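Tailspike protein (Acinetobacter phage vB_ApiP_P1, PDB 6E1R) probably binds and hydrolyses the capsular polysaccharide of its Acinetobacter host during infection, this chain being the large C-terminal part of the trimeric spike. Local coordinates at residues L111-D116 and F140-T145; L129-D134 and G167-K172; Y364-S369 and H392-T397; G465-V470 and F546-V551; A485-L490 and I500-S505. All blocks are in the same frame, centred on the assembly; numbering follows the deposited sequence.

Overall arrangement
Contacts 1 and 2 lie in the same region of the beta-helix, their centres 6 Å apart, and their segments alternate along the chain. Contact 1, partly buried, is mostly polar and centred on an arginine; contact 2 is buried and relies on backbone bonds and a leucine. Contact 3, centred about 40 Å from contact 2, is a partly buried parallel pair in later coils, with aromatic packing. Contacts 4 and 5 form another group in the C-terminal domain, centres 11 Å apart, sharing one antiparallel sheet through neighbouring strands 465-474 and 484-494. Contact 4 is buried and regular until the chain turns a corner at Gly549; contact 5, at an outer strand, is partly buried and bulged.

Contact 1: L111-D116 and F140-T145; sequences LVVDFD and FSRSIT
Arg142 and Asp116 carry the polar bonds between 111-116 and 140-145. Arg142 NE donates to Val113 O at 3.0 Å, with the oxygen in the guanidinium plane but the nitrogen well above the carbonyl plane of Val113, a bent bond. Elsewhere on the guanidinium edge, NH1 makes a salt bridge to Asp116 OD1 at 2.9 Å; with the two planes 58° apart, the pairing is single rather than bidentate. The same OD1 accepts Ser143 N at 2.9 Å in an almost straight bond, and the two donors reach it from opposite faces of the carboxylate, which fixes that oxygen between them. Arg142 NH2 has its own salt bridge to Asp134 of contact 2.

These residues sit at a corner of the parallel beta-helix, the fold expected of a phage tailspike: strand 111-113 ends, the chain turns through 114-116, and strand 117-119 then runs beside 142-146, one coil further on.

Carbon contacts follow from the bent arginine chain. Folds at chi2 (68°) and chi3 (57°) carry the guanidinium against the turn at Asp114 and Phe115, while CG stays 3.7 Å from Val113 CG1. Phe115 CA lies 3.6 Å above one guanidinium face, toward its rim, whereas the Phe115 ring packs edge-to-face with His93.

Of a different kind is the weaker CA-H...O contact that joins Asp116 CA to Ser143 O at 3.3 Å.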
# COMPACT_ATOMS: atom_id res chain seq x y z
N LEU A 111 -17.60 12.58 25.37
CA LEU A 111 -19.03 12.36 25.58
C LEU A 111 -19.37 10.91 25.24
O LEU A 111 -18.85 10.35 24.27
CB LEU A 111 -19.86 13.31 24.72
CG LEU A 111 -21.38 13.16 24.80
CD1 LEU A 111 -21.87 13.45 26.21
CD2 LEU A 111 -22.05 14.07 23.79
N VAL A 112 -20.23 10.31 26.05
CA VAL A 112 -20.61 8.91 25.90
C VAL A 112 -22.12 8.83 25.74
O VAL A 112 -22.86 9.38 26.57
CB VAL A 112 -20.14 8.06 27.09
CG1 VAL A 112 -20.70 6.65 26.99
CG2 VAL A 112 -18.62 8.03 27.16
N VAL A 113 -22.57 8.14 24.70
CA VAL A 113 -23.99 7.90 24.47
C VAL A 113 -24.31 6.53 25.05
O VAL A 113 -23.85 5.50 24.53
CB VAL A 113 -24.33 7.98 22.97
CG1 VAL A 113 -25.84 7.97 22.78
CG2 VAL A 113 -23.71 9.21 22.35
N ASP A 114 -25.10 6.51 26.12
CA ASP A 114 -25.37 5.29 26.86
C ASP A 114 -26.69 4.63 26.50
O ASP A 114 -26.94 3.50 26.94
CB ASP A 114 -25.31 5.58 28.37
CG ASP A 114 -26.07 6.83 28.75
OD1 ASP A 114 -26.28 7.69 27.87
OD2 ASP A 114 -26.44 6.97 29.94
N PHE A 115 -27.54 5.29 25.72
CA PHE A 115 -28.72 4.64 25.16
C PHE A 115 -29.03 5.28 23.82
O PHE A 115 -28.60 6.40 23.53
CB PHE A 115 -29.92 4.73 26.12
CG PHE A 115 -30.55 6.09 26.19
CD1 PHE A 115 -30.04 7.06 27.04
CD2 PHE A 115 -31.67 6.40 25.44
CE1 PHE A 115 -30.62 8.31 27.12
CE2 PHE A 115 -32.26 7.65 25.51
CZ PHE A 115 -31.73 8.60 26.36
N ASP A 116 -29.80 4.56 23.00
CA ASP A 116 -30.06 5.01 21.64
C ASP A 116 -30.90 6.28 21.66
O ASP A 116 -31.95 6.34 22.31
CB ASP A 116 -30.76 3.92 20.84
CG ASP A 116 -29.90 2.68 20.67
OD1 ASP A 116 -28.65 2.80 20.75
OD2 ASP A 116 -30.46 1.58 20.45
N PHE A 140 -25.69 -3.65 16.08
CA PHE A 140 -26.25 -3.39 17.40
C PHE A 140 -25.43 -2.37 18.19
O PHE A 140 -25.51 -2.35 19.42
CB PHE A 140 -26.38 -4.69 18.20
CG PHE A 140 -27.56 -5.54 17.79
CD1 PHE A 140 -27.70 -6.83 18.27
CD2 PHE A 140 -28.52 -5.04 16.93
CE1 PHE A 140 -28.78 -7.60 17.89
CE2 PHE A 140 -29.60 -5.81 16.55
CZ PHE A 140 -29.73 -7.10 17.04
N SER A 141 -24.66 -1.54 17.51
CA SER A 141 -23.91 -0.49 18.19
C SER A 141 -24.87 0.61 18.67
O SER A 141 -26.04 0.67 18.28
CB SER A 141 -22.84 0.09 17.27
OG SER A 141 -23.41 0.62 16.09
N ARG A 142 -24.34 1.48 19.53
CA ARG A 142 -25.11 2.62 20.01
C ARG A 142 -25.54 3.50 18.84
O ARG A 142 -24.70 4.00 18.09
CB ARG A 142 -24.27 3.41 21.01
CG ARG A 142 -24.97 4.63 21.59
CD ARG A 142 -26.12 4.24 22.50
NE ARG A 142 -25.71 3.36 23.59
CZ ARG A 142 -26.16 2.12 23.76
NH1 ARG A 142 -27.05 1.61 22.92
NH2 ARG A 142 -25.73 1.39 24.78
N SER A 143 -26.85 3.68 18.69
CA SER A 143 -27.41 4.30 17.50
C SER A 143 -28.02 5.66 17.81
O SER A 143 -28.46 5.92 18.94
CB SER A 143 -28.48 3.40 16.86
OG SER A 143 -29.65 3.35 17.66
N ILE A 144 -28.03 6.53 16.80
CA ILE A 144 -28.71 7.81 16.84
C ILE A 144 -29.61 7.88 15.62
O ILE A 144 -29.12 7.85 14.48
CB ILE A 144 -27.73 9.00 16.86
CG1 ILE A 144 -26.79 8.91 18.06
CG2 ILE A 144 -28.49 10.32 16.87
CD1 ILE A 144 -25.89 10.12 18.22
N THR A 145 -30.92 7.99 15.84
CA THR A 145 -31.91 7.98 14.77
C THR A 145 -32.46 9.39 14.56
O THR A 145 -32.75 10.10 15.52
CB THR A 145 -33.05 7.01 15.09
OG1 THR A 145 -32.51 5.72 15.39
CG2 THR A 145 -34.00 6.89 13.91

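Contact 2: L129-D134 and G167-K172; sequences LRIEGD and GKLMFK
Next to the paired residues Glu132 and Gly167, the flat side-chain group is the guanidinium of Arg130, met at its edge and in its plane by Glu132 OE2. The Arg130 NH2 to Glu132 OE2 salt bridge is long, 3.3 Å, and its hydrogen bond weak. Glu132 OE2 also pairs with Lys168 of the third subunit, while Lys168 of this chain reaches Glu132 of the second subunit, so the charges tie the trimer together.

Between the segments themselves the bonds are backbone ones. Gly167 N donates to Ile131 O at 3.1 Å, in the carbonyl plane, and Gly133 N to Gly167 O at 3.0 Å. Together they bracket Glu132 in a parallel bridge to Gly167. Glu132 CA adds a CA-H...O contact to Gly167 O at 3.3 Å.

Leu169 supplies the apolar part by spreading its two methyls. CD1 lies 3.8 Å from Ile131 CG1, the two side chains crossing at about a right angle, and CD2 rests 3.7 Å from Gly133 CA. Leu169 CG stands anti to its carbonyl carbon (chi1 -67°), which carries CG back toward strand 129-133 and lets both methyls reach it.

The short axes of 129-133 and 169-172 make an angle of 86°, as suits different faces of a beta-helix joined at a corner: 129-133 lies between 111-113 and 164-167, and 169-173 lies between 142-146 and 199-200.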
# COMPACT_ATOMS: atom_id res chain seq x y z
N LEU A 129 -15.10 17.88 19.44
CA LEU A 129 -16.05 16.94 20.04
C LEU A 129 -15.53 15.52 19.91
O LEU A 129 -15.26 15.04 18.80
CB LEU A 129 -17.41 17.06 19.37
CG LEU A 129 -18.37 15.93 19.77
CD1 LEU A 129 -18.76 16.03 21.24
CD2 LEU A 129 -19.60 15.87 18.88
N ARG A 130 -15.41 14.83 21.04
CA ARG A 130 -15.13 13.40 21.07
C ARG A 130 -16.34 12.70 21.68
O ARG A 130 -16.60 12.84 22.88
CB ARG A 130 -13.86 13.10 21.85
CG ARG A 130 -13.58 11.62 22.05
CD ARG A 130 -12.35 11.41 22.91
NE ARG A 130 -12.21 10.02 23.34
CZ ARG A 130 -11.36 9.62 24.27
NH1 ARG A 130 -10.56 10.49 24.87
NH2 ARG A 130 -11.30 8.33 24.61
N ILE A 131 -17.07 11.96 20.86
CA ILE A 131 -18.30 11.29 21.28
C ILE A 131 -18.20 9.82 20.92
O ILE A 131 -17.81 9.47 19.79
CB ILE A 131 -19.54 11.94 20.63
CG1 ILE A 131 -20.81 11.16 20.98
CG2 ILE A 131 -19.37 12.09 19.13
CD1 ILE A 131 -22.07 11.81 20.45
N GLU A 132 -18.53 8.95 21.87
CA GLU A 132 -18.39 7.51 21.70
C GLU A 132 -19.68 6.81 22.13
O GLU A 132 -20.54 7.40 22.79
CB GLU A 132 -17.20 6.97 22.50
CG GLU A 132 -15.87 7.63 22.16
CD GLU A 132 -14.72 7.11 23.01
OE1 GLU A 132 -14.96 6.77 24.19
OE2 GLU A 132 -13.58 7.06 22.51
N GLY A 133 -19.80 5.55 21.74
CA GLY A 133 -20.94 4.74 22.12
C GLY A 133 -20.51 3.43 22.73
O GLY A 133 -19.49 2.85 22.35
N ASP A 134 -21.30 2.96 23.69
CA ASP A 134 -21.00 1.73 24.42
C ASP A 134 -21.91 0.57 24.01
O ASP A 134 -22.07 -0.39 24.77
CB ASP A 134 -21.11 1.96 25.93
CG ASP A 134 -22.43 2.60 26.34
OD1 ASP A 134 -23.36 2.65 25.50
OD2 ASP A 134 -22.54 3.03 27.50
N GLY A 167 -16.70 7.52 17.67
CA GLY A 167 -16.32 6.15 17.93
C GLY A 167 -17.49 5.22 18.19
O GLY A 167 -18.20 5.35 19.19
N LYS A 168 -17.70 4.28 17.27
CA LYS A 168 -18.66 3.19 17.44
C LYS A 168 -20.08 3.72 17.67
O LYS A 168 -20.71 3.48 18.70
CB LYS A 168 -18.21 2.26 18.57
CG LYS A 168 -16.80 1.73 18.34
CD LYS A 168 -16.25 0.98 19.53
CE LYS A 168 -14.85 0.46 19.23
NZ LYS A 168 -14.20 -0.15 20.43
N LEU A 169 -20.56 4.47 16.68
CA LEU A 169 -21.91 5.02 16.68
C LEU A 169 -22.61 4.65 15.38
O LEU A 169 -21.98 4.59 14.33
CB LEU A 169 -21.89 6.55 16.85
CG LEU A 169 -21.39 7.07 18.20
CD1 LEU A 169 -21.26 8.58 18.17
CD2 LEU A 169 -22.33 6.63 19.31
N MSE A 170 -23.91 4.40 15.47
CA MSE A 170 -24.70 4.06 14.30
C MSE A 170 -25.70 5.17 14.01
O MSE A 170 -26.27 5.75 14.93
CB MSE A 170 -25.41 2.72 14.49
CG MSE A 170 -26.13 2.21 13.26
SE MSE A 170 -26.72 0.37 13.47
CE MSE A 170 -27.47 0.07 11.69
N PHE A 171 -25.92 5.46 12.73
CA PHE A 171 -26.82 6.54 12.32
C PHE A 171 -27.96 5.94 11.51
O PHE A 171 -27.72 5.26 10.51
CB PHE A 171 -26.06 7.59 11.52
CG PHE A 171 -24.88 8.17 12.24
CD1 PHE A 171 -25.04 9.25 13.10
CD2 PHE A 171 -23.62 7.63 12.08
CE1 PHE A 171 -23.96 9.78 13.77
CE2 PHE A 171 -22.53 8.16 12.75
CZ PHE A 171 -22.70 9.24 13.60
N LYS A 172 -29.19 6.20 11.95
CA LYS A 172 -30.38 5.69 11.29
C LYS A 172 -31.33 6.84 10.98
O LYS A 172 -31.08 8.00 11.34
CB LYS A 172 -31.09 4.64 12.16
CG LYS A 172 -30.23 3.45 12.56
CD LYS A 172 -31.04 2.47 13.39
CE LYS A 172 -30.22 1.24 13.75
NZ LYS A 172 -30.99 0.27 14.58

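Contact 3: Y364-S369 and H392-T397; sequences YGQLIS and HFTLAT
Tyr364 and His392 open a pair of parallel strands, 364-367 and 392-395, in the late coils of the beta-helix. The preceding strands 357-361 and 385-389 are likewise parallel neighbours, so two successive coils stay in step along both stretches. The short axes are 21° from parallel.

Four backbone hydrogen bonds, crossing in both directions, set this register. Gly365 N donates to His392 O and Thr394 N to Gly365 O, each at 3.1 Å; Leu367 N then reaches Thr394 O at 2.7 Å, and Ala396 N reaches Leu367 O at 2.8 Å. The last bond carries the pairing just past the strand ends.

Aromatic packing occupies the face bearing Tyr364 and His392. Their side chains run side by side in the same direction because CG of each is anti to its backbone N. The ring planes are 40° apart, an oblique pair whose closest atoms are Tyr364 CE2 and His392 CD2 at 3.4 Å. Both rings also meet Phe328 of the second subunit, which places this pair at a trimer interface.

Other side-chain contacts follow along the strands. On the Tyr364 face, the extended Gln366 chain slants across Thr394, its CG 3.3 Å from Thr394 O. Two contacts are apolar. Past the strand ends, Ile368 CG2 meets Ala396 CB at 3.6 Å. On the other face Leu367 crosses Phe393: its CD1 sits over one face of the ring, 3.9 Å from the centroid and offset toward the rim.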
# COMPACT_ATOMS: atom_id res chain seq x y z
N TYR A 364 -8.00 -9.87 -9.81
CA TYR A 364 -8.52 -11.22 -10.00
C TYR A 364 -10.04 -11.19 -9.99
O TYR A 364 -10.64 -10.66 -9.06
CB TYR A 364 -7.99 -12.15 -8.89
CG TYR A 364 -8.37 -13.61 -9.05
CD1 TYR A 364 -9.57 -14.09 -8.54
CD2 TYR A 364 -7.51 -14.50 -9.67
CE1 TYR A 364 -9.91 -15.43 -8.67
CE2 TYR A 364 -7.84 -15.84 -9.80
CZ TYR A 364 -9.04 -16.30 -9.30
OH TYR A 364 -9.38 -17.63 -9.43
N GLY A 365 -10.65 -11.76 -11.02
CA GLY A 365 -12.09 -11.86 -11.07
C GLY A 365 -12.58 -12.16 -12.48
O GLY A 365 -11.81 -12.54 -13.36
N GLN A 366 -13.88 -11.97 -12.66
CA GLN A 366 -14.56 -12.24 -13.92
C GLN A 366 -15.28 -10.97 -14.37
O GLN A 366 -15.88 -10.26 -13.55
CB GLN A 366 -15.55 -13.40 -13.77
CG GLN A 366 -16.41 -13.66 -15.00
CD GLN A 366 -17.36 -14.82 -14.81
OE1 GLN A 366 -18.47 -14.65 -14.30
NE2 GLN A 366 -16.94 -16.01 -15.21
N LEU A 367 -15.23 -10.69 -15.67
CA LEU A 367 -15.72 -9.43 -16.23
C LEU A 367 -16.94 -9.66 -17.10
O LEU A 367 -16.95 -10.54 -17.96
CB LEU A 367 -14.62 -8.74 -17.04
CG LEU A 367 -13.42 -8.25 -16.24
CD1 LEU A 367 -12.39 -7.61 -17.15
CD2 LEU A 367 -13.86 -7.28 -15.15
N ILE A 368 -17.98 -8.86 -16.87
CA ILE A 368 -19.09 -8.70 -17.80
C ILE A 368 -19.04 -7.33 -18.46
O ILE A 368 -20.05 -6.84 -18.96
CB ILE A 368 -20.45 -8.93 -17.11
CG1 ILE A 368 -20.59 -7.99 -15.91
CG2 ILE A 368 -20.60 -10.37 -16.68
CD1 ILE A 368 -21.96 -8.01 -15.29
N SER A 369 -17.87 -6.70 -18.46
CA SER A 369 -17.72 -5.33 -18.93
C SER A 369 -16.35 -5.17 -19.57
O SER A 369 -15.56 -6.12 -19.66
CB SER A 369 -17.88 -4.34 -17.77
OG SER A 369 -16.81 -4.45 -16.85
N HIS A 392 -5.74 -11.56 -13.74
CA HIS A 392 -6.51 -12.69 -14.24
C HIS A 392 -7.96 -12.25 -14.38
O HIS A 392 -8.61 -11.92 -13.38
CB HIS A 392 -6.41 -13.91 -13.33
CG HIS A 392 -7.29 -15.04 -13.76
ND1 HIS A 392 -7.15 -15.68 -14.97
CD2 HIS A 392 -8.34 -15.65 -13.14
CE1 HIS A 392 -8.06 -16.63 -15.08
NE2 HIS A 392 -8.79 -16.63 -13.98
N PHE A 393 -8.47 -12.25 -15.61
CA PHE A 393 -9.84 -11.85 -15.90
C PHE A 393 -10.47 -12.89 -16.81
O PHE A 393 -9.97 -13.14 -17.91
CB PHE A 393 -9.89 -10.47 -16.56
CG PHE A 393 -9.63 -9.33 -15.61
CD1 PHE A 393 -10.27 -9.28 -14.39
CD2 PHE A 393 -8.75 -8.32 -15.94
CE1 PHE A 393 -10.04 -8.24 -13.51
CE2 PHE A 393 -8.51 -7.28 -15.07
CZ PHE A 393 -9.16 -7.23 -13.85
N THR A 394 -11.55 -13.50 -16.34
CA THR A 394 -12.37 -14.37 -17.17
C THR A 394 -13.49 -13.54 -17.79
O THR A 394 -14.10 -12.71 -17.12
CB THR A 394 -12.95 -15.53 -16.37
OG1 THR A 394 -12.78 -15.28 -14.97
CG2 THR A 394 -12.24 -16.83 -16.73
N LEU A 395 -13.75 -13.77 -19.07
CA LEU A 395 -14.72 -12.97 -19.82
C LEU A 395 -16.06 -13.69 -19.84
O LEU A 395 -16.17 -14.80 -20.37
CB LEU A 395 -14.22 -12.70 -21.24
CG LEU A 395 -12.95 -11.85 -21.35
CD1 LEU A 395 -12.57 -11.63 -22.80
CD2 LEU A 395 -13.13 -10.53 -20.62
N ALA A 396 -17.07 -13.05 -19.27
CA ALA A 396 -18.45 -13.50 -19.35
C ALA A 396 -19.17 -12.67 -20.41
O ALA A 396 -18.55 -11.92 -21.17
CB ALA A 396 -19.12 -13.40 -17.98
N THR A 397 -20.49 -12.82 -20.49
CA THR A 397 -21.27 -12.11 -21.49
C THR A 397 -21.15 -10.60 -21.30
O THR A 397 -21.49 -10.07 -20.24
CB THR A 397 -22.74 -12.53 -21.42
OG1 THR A 397 -22.84 -13.95 -21.63
CG2 THR A 397 -23.55 -11.81 -22.48

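Contact 4: G465-V470 and F546-V551; sequences GGRLLV and FTTGNV
Strands 465-474 and 539-548 are antiparallel neighbours in the five-stranded sheet of the C-terminal domain, and Arg467 and Thr548 form one of its hydrogen-bonded pairs. Arg467 N donates to Thr548 O at 2.8 Å and Thr548 N returns the bond to Arg467 O at 3.0 Å. Leu469 and Phe546 form the next such pair, with Phe546 N to Leu469 O at 2.7 Å; that oxygen also lies in the plane of the Phe546 ring, at its edge, 3.4 Å from CD1.

On this face Arg467 and Thr548 run side by side, Thr548 CG2 sitting 3.8 Å above one face of the guanidinium. The charge is met by Glu488 of the third subunit, and Arg467 also lies close to Arg467 of both other subunits, which places this face toward the trimer interior.

On the opposite face Leu468 touches Leu454 of the second sheet, as does Val551 beyond the corner, consistent with a beta-sandwich. Leu468 CD2 approaches Thr547 CG2 at 3.7 Å and, at about a right angle, Val551 CG1. The chain turns a corner at Gly549, and Asn550 centres an inverse gamma turn; Gly465 N still bonds Asn550 O there, at 3.0 Å.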
# COMPACT_ATOMS: atom_id res chain seq x y z
N GLY A 465 24.81 8.77 -40.95
CA GLY A 465 25.33 7.63 -41.69
C GLY A 465 24.70 6.33 -41.23
O GLY A 465 24.86 5.93 -40.08
N GLY A 466 23.99 5.66 -42.13
CA GLY A 466 23.34 4.42 -41.76
C GLY A 466 22.72 3.73 -42.95
O GLY A 466 23.04 4.01 -44.10
N ARG A 467 21.80 2.82 -42.64
CA ARG A 467 21.14 1.98 -43.62
C ARG A 467 19.64 2.28 -43.64
O ARG A 467 19.05 2.60 -42.61
CB ARG A 467 21.38 0.50 -43.29
CG ARG A 467 21.03 -0.50 -44.37
CD ARG A 467 20.98 -1.89 -43.74
NE ARG A 467 22.10 -2.09 -42.82
CZ ARG A 467 22.06 -2.88 -41.75
NH1 ARG A 467 20.95 -3.53 -41.45
NH2 ARG A 467 23.12 -3.00 -40.97
N LEU A 468 19.04 2.18 -44.83
CA LEU A 468 17.62 2.43 -45.01
C LEU A 468 16.98 1.26 -45.75
O LEU A 468 17.45 0.87 -46.82
CB LEU A 468 17.37 3.73 -45.78
CG LEU A 468 18.03 5.02 -45.29
CD1 LEU A 468 17.64 6.18 -46.19
CD2 LEU A 468 17.66 5.30 -43.85
N LEU A 469 15.90 0.72 -45.18
CA LEU A 469 15.08 -0.29 -45.83
C LEU A 469 13.74 0.35 -46.18
O LEU A 469 12.97 0.71 -45.29
CB LEU A 469 14.89 -1.51 -44.93
CG LEU A 469 14.03 -2.64 -45.50
CD1 LEU A 469 14.64 -3.20 -46.77
CD2 LEU A 469 13.83 -3.73 -44.46
N VAL A 470 13.47 0.49 -47.48
CA VAL A 470 12.25 1.15 -47.95
C VAL A 470 11.38 0.12 -48.64
O VAL A 470 11.83 -0.59 -49.55
CB VAL A 470 12.57 2.31 -48.91
CG1 VAL A 470 11.29 3.02 -49.30
CG2 VAL A 470 13.54 3.28 -48.26
N PHE A 546 12.70 1.78 -42.78
CA PHE A 546 13.26 1.17 -41.57
C PHE A 546 14.75 1.51 -41.54
O PHE A 546 15.51 1.05 -42.40
CB PHE A 546 13.05 -0.35 -41.57
CG PHE A 546 11.62 -0.77 -41.74
CD1 PHE A 546 11.05 -0.83 -43.01
CD2 PHE A 546 10.85 -1.13 -40.65
CE1 PHE A 546 9.73 -1.23 -43.17
CE2 PHE A 546 9.53 -1.52 -40.80
CZ PHE A 546 8.97 -1.57 -42.07
N THR A 547 15.16 2.29 -40.55
CA THR A 547 16.52 2.80 -40.50
C THR A 547 17.36 2.01 -39.51
O THR A 547 16.84 1.41 -38.56
CB THR A 547 16.54 4.29 -40.12
OG1 THR A 547 16.33 4.43 -38.71
CG2 THR A 547 15.45 5.04 -40.87
N THR A 548 18.67 2.02 -39.74
CA THR A 548 19.64 1.36 -38.88
C THR A 548 20.90 2.21 -38.85
O THR A 548 21.33 2.73 -39.88
CB THR A 548 19.97 -0.06 -39.37
OG1 THR A 548 18.76 -0.81 -39.51
CG2 THR A 548 20.89 -0.77 -38.39
N GLY A 549 21.49 2.34 -37.66
CA GLY A 549 22.72 3.10 -37.54
C GLY A 549 22.50 4.54 -37.12
O GLY A 549 21.52 4.85 -36.44
N ASN A 550 23.41 5.42 -37.53
CA ASN A 550 23.35 6.84 -37.15
C ASN A 550 22.50 7.66 -38.11
O ASN A 550 22.95 8.67 -38.64
CB ASN A 550 24.76 7.40 -37.05
CG ASN A 550 25.57 6.76 -35.94
OD1 ASN A 550 26.66 6.25 -36.17
ND2 ASN A 550 25.03 6.79 -34.73
N VAL A 551 21.25 7.24 -38.34
CA VAL A 551 20.35 7.97 -39.21
C VAL A 551 18.91 7.69 -38.78
O VAL A 551 18.59 6.59 -38.32
CB VAL A 551 20.57 7.62 -40.70
CG1 VAL A 551 20.13 6.19 -41.00
CG2 VAL A 551 19.85 8.61 -41.61

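Contact 5: A485-L490 and I500-S505; sequences AVYELL and ISQIGS
Ile503 reaches two residues of strand 485-490 by presenting different atoms to each. CG1 lies beside the backbone N, anti to the carbonyl carbon (chi1 -75°), and carries CD1 to Leu490, 3.5 Å from its CG, where the two side chains cross at a slant. Its CB meets Glu488 CG at 3.7 Å, those side chains running together in one direction. Ile503 also packs on Ile503 of both other subunits, which places this face at the centre of the trimer.

Glu488 starts anti to its own nitrogen but bends at chi2 (86°), so CG lines Ile503 while the carboxylate turns off to a salt bridge with Arg467 of the second subunit.

On the face of Tyr487 and Leu489, the leucine divides its methyls: CD1 is 4.0 Å from Ile500 CD1, and CD2 is 3.8 Å from Gln502 CB. The extended Gln502 chain brings its amide to Tyr487 CD2, with ring and amide planes 73° apart. Tyr487 OH is bonded elsewhere, to Pro517 and Phe519.

Backbone bonds show where the register slips. Leu490 N to Ser501 O is nearly straight at 2.9 Å, yet Glu488 O takes Ile503 N at 2.6 Å and, weakly, Gly504 N at 3.5 Å. Two residues facing one is the signature of a classic beta bulge, here within the hairpin of strands 484-494 and 497-507.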
# COMPACT_ATOMS: atom_id res chain seq x y z
N ALA A 485 7.66 -3.23 -53.61
CA ALA A 485 9.08 -3.22 -53.95
C ALA A 485 9.87 -2.82 -52.72
O ALA A 485 9.43 -1.97 -51.94
CB ALA A 485 9.37 -2.25 -55.10
N VAL A 486 11.03 -3.44 -52.54
CA VAL A 486 11.89 -3.19 -51.40
C VAL A 486 13.23 -2.67 -51.91
O VAL A 486 13.72 -3.10 -52.96
CB VAL A 486 12.09 -4.45 -50.53
CG1 VAL A 486 10.76 -4.88 -49.93
CG2 VAL A 486 12.70 -5.58 -51.33
N TYR A 487 13.81 -1.73 -51.17
CA TYR A 487 15.07 -1.11 -51.53
C TYR A 487 15.98 -1.07 -50.31
O TYR A 487 15.52 -0.76 -49.21
CB TYR A 487 14.87 0.31 -52.09
CG TYR A 487 13.90 0.39 -53.25
CD1 TYR A 487 12.53 0.47 -53.03
CD2 TYR A 487 14.35 0.39 -54.56
CE1 TYR A 487 11.64 0.55 -54.08
CE2 TYR A 487 13.47 0.47 -55.62
CZ TYR A 487 12.11 0.54 -55.37
OH TYR A 487 11.22 0.62 -56.42
N GLU A 488 17.25 -1.37 -50.51
CA GLU A 488 18.25 -1.34 -49.45
C GLU A 488 19.24 -0.23 -49.77
O GLU A 488 19.94 -0.29 -50.79
CB GLU A 488 18.96 -2.69 -49.34
CG GLU A 488 19.92 -2.81 -48.16
CD GLU A 488 19.21 -3.25 -46.88
OE1 GLU A 488 18.00 -2.99 -46.74
OE2 GLU A 488 19.88 -3.85 -46.02
N LEU A 489 19.30 0.78 -48.91
CA LEU A 489 20.06 1.99 -49.19
C LEU A 489 21.06 2.27 -48.07
O LEU A 489 20.71 2.19 -46.89
CB LEU A 489 19.13 3.20 -49.36
CG LEU A 489 17.99 3.04 -50.36
CD1 LEU A 489 17.06 4.25 -50.32
CD2 LEU A 489 18.52 2.82 -51.77
N LEU A 490 22.29 2.59 -48.45
CA LEU A 490 23.29 3.12 -47.54
C LEU A 490 23.39 4.63 -47.74
O LEU A 490 23.58 5.09 -48.87
CB LEU A 490 24.66 2.48 -47.77
CG LEU A 490 24.93 1.12 -47.12
CD1 LEU A 490 26.37 0.70 -47.36
CD2 LEU A 490 24.61 1.16 -45.64
N ILE A 500 24.47 8.37 -51.21
CA ILE A 500 23.49 7.30 -51.15
C ILE A 500 23.89 6.21 -52.13
O ILE A 500 24.32 6.50 -53.26
CB ILE A 500 22.06 7.82 -51.42
CG1 ILE A 500 21.04 6.68 -51.32
CG2 ILE A 500 21.98 8.51 -52.77
CD1 ILE A 500 19.60 7.14 -51.39
N SER A 501 23.77 4.95 -51.71
CA SER A 501 24.16 3.81 -52.52
C SER A 501 23.11 2.72 -52.36
O SER A 501 22.88 2.24 -51.24
CB SER A 501 25.54 3.29 -52.11
OG SER A 501 25.90 2.14 -52.86
N GLN A 502 22.48 2.32 -53.46
CA GLN A 502 21.46 1.28 -53.43
C GLN A 502 22.15 -0.08 -53.35
O GLN A 502 22.70 -0.56 -54.34
CB GLN A 502 20.55 1.37 -54.64
CG GLN A 502 19.44 0.32 -54.64
CD GLN A 502 18.36 0.60 -55.67
OE1 GLN A 502 17.85 1.72 -55.76
NE2 GLN A 502 18.01 -0.42 -56.44
N ILE A 503 22.10 -0.69 -52.17
CA ILE A 503 22.74 -1.99 -51.97
C ILE A 503 22.02 -3.07 -52.78
O ILE A 503 22.65 -3.98 -53.34
CB ILE A 503 22.78 -2.34 -50.48
CG1 ILE A 503 23.87 -1.54 -49.76
CG2 ILE A 503 23.00 -3.82 -50.27
CD1 ILE A 503 24.19 -2.09 -48.39
N GLY A 504 20.70 -2.97 -52.88
CA GLY A 504 19.94 -3.97 -53.62
C GLY A 504 18.48 -3.58 -53.71
O GLY A 504 18.06 -2.55 -53.17
N SER A 505 17.72 -4.42 -54.40
CA SER A 505 16.30 -4.19 -54.58
C SER A 505 15.62 -5.50 -54.94
O SER A 505 16.27 -6.47 -55.33
CB SER A 505 16.04 -3.14 -55.67
OG SER A 505 16.45 -3.61 -56.94